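Local coordinates for protein O-phospho-L-seryl-tRNA:Cys-tRNA synthase (Methanocaldococcus jannaschii DSM 2661, PDB 5X6B) that probably converts O-phosphoseryl-tRNA(Cys) to cysteinyl-tRNA(Cys) in a pyridoxal-phosphate-dependent reaction, at residues T172-I184 and Y206-I218. Numbering follows the deposited sequence.
Sequences TYKINLEGYKEVI and YGNLNDAKKVGKI
Tyr173 lays its ring over one face of Tyr206 in an offset stack, the centroids 4.4 Å apart and the planes only 9° from parallel. The slip puts Tyr206 OH over the middle of the Tyr173 ring, while Tyr173 CB lies over the face of Tyr206 in a CH-pi contact. Tyr166 meets Tyr173 edge-to-face, extending the aromatic group. Beside the stack, Asn208 turns its amide to the backbone: ND2 donates to Thr172 O at 2.8 Å in a somewhat bent bond, and weakly to Tyr173 O, while OD1 accepts from Ile341 N. Toward the helices the contact becomes apolar. Leu177 CD2 packs on Val215 CG2 at 3.7 Å, and CD1 of Leu177 rests against the backbone of Asp211. With chi1 of Val215 at -176°, CG1 extends away from the backbone N and lies over the centre of the Tyr180 ring, 3.8 Å from the centroid. Tyr180 OH hydrogen-bonds Leu198 O in strand 194-200. Ile218 CD1 fills the angle between Leu177 O and Tyr180 CB, the latter at 3.9 Å. Helices 179-188 and 212-221 run in roughly the same direction, the axes of 179-184 and 212-218 inclined at 32°, with Tyr180 and Val215 both packing on strand 194-200 of the large mixed sheet. The chemistry implies a divided contact: stacking and amide bonds tie the two loops, whereas Leu177 and the two helices meet through aliphatic and CH-pi contacts.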
loop_
_atom_site.group_PDB
_atom_site.type_symbol
_atom_site.label_atom_id
_atom_site.label_comp_id
_atom_site.label_asym_id
_atom_site.label_seq_id
_atom_site.Cartn_x
_atom_site.Cartn_y
_atom_site.Cartn_z
ATOM N N THR B 172 3.406 -28.350 -24.790
ATOM C CA THR B 172 3.661 -26.916 -24.832
ATOM C C THR B 172 2.422 -26.068 -24.534
ATOM O O THR B 172 2.535 -24.984 -23.960
ATOM C CB THR B 172 4.232 -26.496 -26.197
ATOM O OG1 THR B 172 3.400 -27.010 -27.245
ATOM C CG2 THR B 172 5.650 -27.030 -26.361
ATOM N N TYR B 173 1.249 -26.561 -24.920
ATOM C CA TYR B 173 -0.005 -25.826 -24.752
ATOM C C TYR B 173 0.090 -24.405 -25.308
ATOM O O TYR B 173 -0.309 -23.441 -24.654
ATOM C CB TYR B 173 -0.416 -25.809 -23.281
ATOM C CG TYR B 173 -0.797 -27.181 -22.776
ATOM C CD1 TYR B 173 -2.075 -27.683 -22.982
ATOM C CD2 TYR B 173 0.123 -27.985 -22.116
ATOM C CE1 TYR B 173 -2.433 -28.938 -22.536
ATOM C CE2 TYR B 173 -0.228 -29.248 -21.664
ATOM C CZ TYR B 173 -1.512 -29.717 -21.880
ATOM O OH TYR B 173 -1.879 -30.967 -21.438
ATOM N N LYS B 174 0.626 -24.295 -26.521
ATOM C CA LYS B 174 0.783 -23.011 -27.194
ATOM C C LYS B 174 -0.485 -22.590 -27.939
ATOM O O LYS B 174 -1.089 -23.383 -28.653
ATOM C CB LYS B 174 1.959 -23.062 -28.174
ATOM C CG LYS B 174 2.134 -21.778 -28.967
ATOM C CD LYS B 174 3.273 -21.865 -29.964
ATOM C CE LYS B 174 3.444 -20.528 -30.669
ATOM N NZ LYS B 174 4.586 -20.529 -31.613
ATOM N N ILE B 175 -0.867 -21.327 -27.773
ATOM C CA ILE B 175 -2.057 -20.778 -28.411
ATOM C C ILE B 175 -1.859 -20.513 -29.904
ATOM O O ILE B 175 -0.843 -19.952 -30.318
ATOM C CB ILE B 175 -2.490 -19.458 -27.725
ATOM C CG1 ILE B 175 -2.871 -19.717 -26.268
ATOM C CG2 ILE B 175 -3.641 -18.802 -28.469
ATOM C CD1 ILE B 175 -3.958 -20.750 -26.096
ATOM N N ASN B 176 -2.837 -20.927 -30.707
ATOM C CA ASN B 176 -2.884 -20.567 -32.118
ATOM C C ASN B 176 -3.379 -19.129 -32.277
ATOM O O ASN B 176 -4.580 -18.887 -32.379
ATOM C CB ASN B 176 -3.791 -21.535 -32.886
ATOM C CG ASN B 176 -3.710 -21.355 -34.396
ATOM O OD1 ASN B 176 -3.203 -20.350 -34.897
ATOM N ND2 ASN B 176 -4.224 -22.335 -35.128
ATOM N N LEU B 177 -2.451 -18.177 -32.296
ATOM C CA LEU B 177 -2.819 -16.765 -32.363
ATOM C C LEU B 177 -3.545 -16.430 -33.664
ATOM O O LEU B 177 -4.389 -15.534 -33.706
ATOM C CB LEU B 177 -1.579 -15.875 -32.204
ATOM C CG LEU B 177 -0.876 -15.962 -30.846
ATOM C CD1 LEU B 177 0.236 -14.925 -30.720
ATOM C CD2 LEU B 177 -1.876 -15.820 -29.714
ATOM N N GLU B 178 -3.220 -17.162 -34.722
ATOM C CA GLU B 178 -3.852 -16.950 -36.017
ATOM C C GLU B 178 -5.292 -17.450 -35.990
ATOM O O GLU B 178 -6.115 -17.046 -36.812
ATOM C CB GLU B 178 -3.056 -17.647 -37.123
ATOM C CG GLU B 178 -1.619 -17.136 -37.277
ATOM C CD GLU B 178 -0.656 -17.720 -36.252
ATOM O OE1 GLU B 178 -1.064 -18.613 -35.479
ATOM O OE2 GLU B 178 0.513 -17.281 -36.216
ATOM N N GLY B 179 -5.591 -18.318 -35.027
ATOM C CA GLY B 179 -6.927 -18.862 -34.864
ATOM C C GLY B 179 -7.952 -17.843 -34.395
ATOM O O GLY B 179 -9.150 -18.129 -34.362
ATOM N N TYR B 180 -7.485 -16.653 -34.027
ATOM C CA TYR B 180 -8.379 -15.579 -33.614
ATOM C C TYR B 180 -9.293 -15.171 -34.759
ATOM O O TYR B 180 -10.462 -14.858 -34.541
ATOM C CB TYR B 180 -7.586 -14.365 -33.120
ATOM C CG TYR B 180 -7.345 -14.356 -31.627
ATOM C CD1 TYR B 180 -8.261 -13.773 -30.761
ATOM C CD2 TYR B 180 -6.203 -14.928 -31.085
ATOM C CE1 TYR B 180 -8.045 -13.762 -29.392
ATOM C CE2 TYR B 180 -5.977 -14.922 -29.722
ATOM C CZ TYR B 180 -6.900 -14.338 -28.880
ATOM O OH TYR B 180 -6.674 -14.337 -27.523
ATOM N N LYS B 181 -8.756 -15.182 -35.976
ATOM C CA LYS B 181 -9.534 -14.807 -37.153
ATOM C C LYS B 181 -10.715 -15.753 -37.385
ATOM O O LYS B 181 -11.848 -15.303 -37.568
ATOM C CB LYS B 181 -8.644 -14.763 -38.401
ATOM C CG LYS B 181 -9.419 -14.995 -39.692
ATOM C CD LYS B 181 -8.794 -14.315 -40.901
ATOM C CE LYS B 181 -9.838 -14.131 -42.000
ATOM N NZ LYS B 181 -9.266 -13.654 -43.290
ATOM N N GLU B 182 -10.453 -17.058 -37.365
ATOM C CA GLU B 182 -11.492 -18.048 -37.657
ATOM C C GLU B 182 -12.637 -17.997 -36.653
ATOM O O GLU B 182 -13.800 -18.126 -37.030
ATOM C CB GLU B 182 -10.910 -19.466 -37.695
ATOM C CG GLU B 182 -9.511 -19.553 -38.284
ATOM C CD GLU B 182 -8.885 -20.930 -38.130
ATOM O OE1 GLU B 182 -9.552 -21.842 -37.593
ATOM O OE2 GLU B 182 -7.719 -21.098 -38.549
ATOM N N VAL B 183 -12.308 -17.799 -35.380
ATOM C CA VAL B 183 -13.316 -17.717 -34.330
ATOM C C VAL B 183 -14.218 -16.498 -34.524
ATOM O O VAL B 183 -15.447 -16.607 -34.473
ATOM C CB VAL B 183 -12.664 -17.661 -32.936
ATOM C CG1 VAL B 183 -13.717 -17.446 -31.862
ATOM C CG2 VAL B 183 -11.885 -18.939 -32.668
ATOM N N ILE B 184 -13.598 -15.346 -34.756
ATOM C CA ILE B 184 -14.332 -14.111 -35.010
ATOM C C ILE B 184 -15.278 -14.251 -36.204
ATOM O O ILE B 184 -16.464 -13.932 -36.105
ATOM C CB ILE B 184 -13.370 -12.933 -35.258
ATOM C CG1 ILE B 184 -12.586 -12.615 -33.985
ATOM C CG2 ILE B 184 -14.132 -11.703 -35.720
ATOM C CD1 ILE B 184 -11.427 -11.672 -34.208
ATOM N N TYR B 206 1.080 -22.074 -17.508
ATOM C CA TYR B 206 2.264 -22.584 -18.181
ATOM C C TYR B 206 3.330 -21.507 -18.326
ATOM O O TYR B 206 4.510 -21.811 -18.477
ATOM C CB TYR B 206 1.889 -23.157 -19.554
ATOM C CG TYR B 206 0.879 -24.284 -19.470
ATOM C CD1 TYR B 206 1.259 -25.544 -19.030
ATOM C CD2 TYR B 206 -0.453 -24.085 -19.820
ATOM C CE1 TYR B 206 0.348 -26.576 -18.939
ATOM C CE2 TYR B 206 -1.376 -25.116 -19.732
ATOM C CZ TYR B 206 -0.965 -26.358 -19.292
ATOM O OH TYR B 206 -1.863 -27.396 -19.196
ATOM N N GLY B 207 2.911 -20.250 -18.270
ATOM C CA GLY B 207 3.843 -19.145 -18.376
ATOM C C GLY B 207 4.389 -18.986 -19.781
ATOM O O GLY B 207 5.562 -18.667 -19.967
ATOM N N ASN B 208 3.533 -19.221 -20.771
ATOM C CA ASN B 208 3.902 -19.035 -22.169
ATOM C C ASN B 208 3.715 -17.595 -22.617
ATOM O O ASN B 208 2.638 -17.024 -22.467
ATOM C CB ASN B 208 3.083 -19.955 -23.073
ATOM C CG ASN B 208 3.435 -21.411 -22.898
ATOM O OD1 ASN B 208 4.564 -21.749 -22.537
ATOM N ND2 ASN B 208 2.469 -22.288 -23.155
ATOM N N LEU B 209 4.771 -17.013 -23.167
ATOM C CA LEU B 209 4.684 -15.698 -23.779
ATOM C C LEU B 209 3.995 -15.821 -25.145
ATOM O O LEU B 209 4.031 -16.882 -25.775
ATOM C CB LEU B 209 6.080 -15.086 -23.911
ATOM C CG LEU B 209 6.233 -13.675 -24.478
ATOM C CD1 LEU B 209 5.380 -12.679 -23.706
ATOM C CD2 LEU B 209 7.692 -13.275 -24.440
ATOM N N ASN B 210 3.352 -14.747 -25.591
ATOM C CA ASN B 210 2.646 -14.762 -26.865
ATOM C C ASN B 210 2.970 -13.524 -27.694
ATOM O O ASN B 210 3.126 -12.431 -27.151
ATOM C CB ASN B 210 1.134 -14.867 -26.633
ATOM C CG ASN B 210 0.724 -16.193 -26.012
ATOM O OD1 ASN B 210 0.286 -16.247 -24.864
ATOM N ND2 ASN B 210 0.846 -17.270 -26.781
ATOM N N ASP B 211 3.082 -13.695 -29.008
ATOM C CA ASP B 211 3.364 -12.569 -29.895
ATOM C C ASP B 211 2.128 -11.685 -30.046
ATOM O O ASP B 211 1.325 -11.872 -30.959
ATOM C CB ASP B 211 3.839 -13.063 -31.264
ATOM C CG ASP B 211 4.384 -11.943 -32.130
ATOM O OD1 ASP B 211 4.590 -10.831 -31.605
ATOM O OD2 ASP B 211 4.611 -12.175 -33.336
ATOM N N ALA B 212 1.993 -10.716 -29.146
ATOM C CA ALA B 212 0.793 -9.886 -29.061
ATOM C C ALA B 212 0.512 -9.090 -30.333
ATOM O O ALA B 212 -0.636 -8.741 -30.607
ATOM C CB ALA B 212 0.903 -8.932 -27.869
ATOM N N LYS B 213 1.556 -8.797 -31.104
ATOM C CA LYS B 213 1.411 -7.952 -32.283
ATOM C C LYS B 213 0.511 -8.604 -33.325
ATOM O O LYS B 213 -0.248 -7.925 -34.016
ATOM C CB LYS B 213 2.776 -7.638 -32.900
ATOM C CG LYS B 213 2.717 -6.590 -34.002
ATOM C CD LYS B 213 4.105 -6.169 -34.453
ATOM C CE LYS B 213 4.038 -5.023 -35.449
ATOM N NZ LYS B 213 5.394 -4.566 -35.860
ATOM N N LYS B 214 0.598 -9.927 -33.427
ATOM C CA LYS B 214 -0.181 -10.669 -34.410
ATOM C C LYS B 214 -1.673 -10.577 -34.116
ATOM O O LYS B 214 -2.472 -10.322 -35.017
ATOM C CB LYS B 214 0.269 -12.133 -34.456
ATOM C CG LYS B 214 1.236 -12.448 -35.601
ATOM C CD LYS B 214 0.817 -11.768 -36.908
ATOM C CE LYS B 214 1.462 -12.424 -38.124
ATOM N NZ LYS B 214 1.318 -11.576 -39.344
ATOM N N VAL B 215 -2.047 -10.775 -32.856
ATOM C CA VAL B 215 -3.445 -10.648 -32.459
ATOM C C VAL B 215 -3.878 -9.193 -32.591
ATOM O O VAL B 215 -5.036 -8.899 -32.871
ATOM C CB VAL B 215 -3.679 -11.144 -31.021
ATOM C CG1 VAL B 215 -5.153 -11.098 -30.677
ATOM C CG2 VAL B 215 -3.145 -12.562 -30.858
ATOM N N GLY B 216 -2.927 -8.284 -32.409
ATOM C CA GLY B 216 -3.186 -6.871 -32.598
ATOM C C GLY B 216 -3.509 -6.559 -34.046
ATOM O O GLY B 216 -4.420 -5.783 -34.334
ATOM N N LYS B 217 -2.767 -7.174 -34.963
ATOM C CA LYS B 217 -2.969 -6.930 -36.390
ATOM C C LYS B 217 -4.271 -7.544 -36.898
ATOM O O LYS B 217 -4.942 -6.958 -37.746
ATOM C CB LYS B 217 -1.781 -7.453 -37.197
ATOM C CG LYS B 217 -0.575 -6.536 -37.126
ATOM C CD LYS B 217 0.476 -6.885 -38.167
ATOM C CE LYS B 217 0.941 -8.330 -38.039
ATOM N NZ LYS B 217 2.023 -8.662 -39.011
ATOM N N ILE B 218 -4.620 -8.719 -36.381
ATOM C CA ILE B 218 -5.919 -9.320 -36.656
ATOM C C ILE B 218 -7.049 -8.400 -36.192
ATOM O O ILE B 218 -8.023 -8.180 -36.912
ATOM C CB ILE B 218 -6.071 -10.685 -35.961
ATOM C CG1 ILE B 218 -5.001 -11.660 -36.452
ATOM C CG2 ILE B 218 -7.471 -11.256 -36.186
ATOM C CD1 ILE B 218 -5.063 -13.018 -35.777
#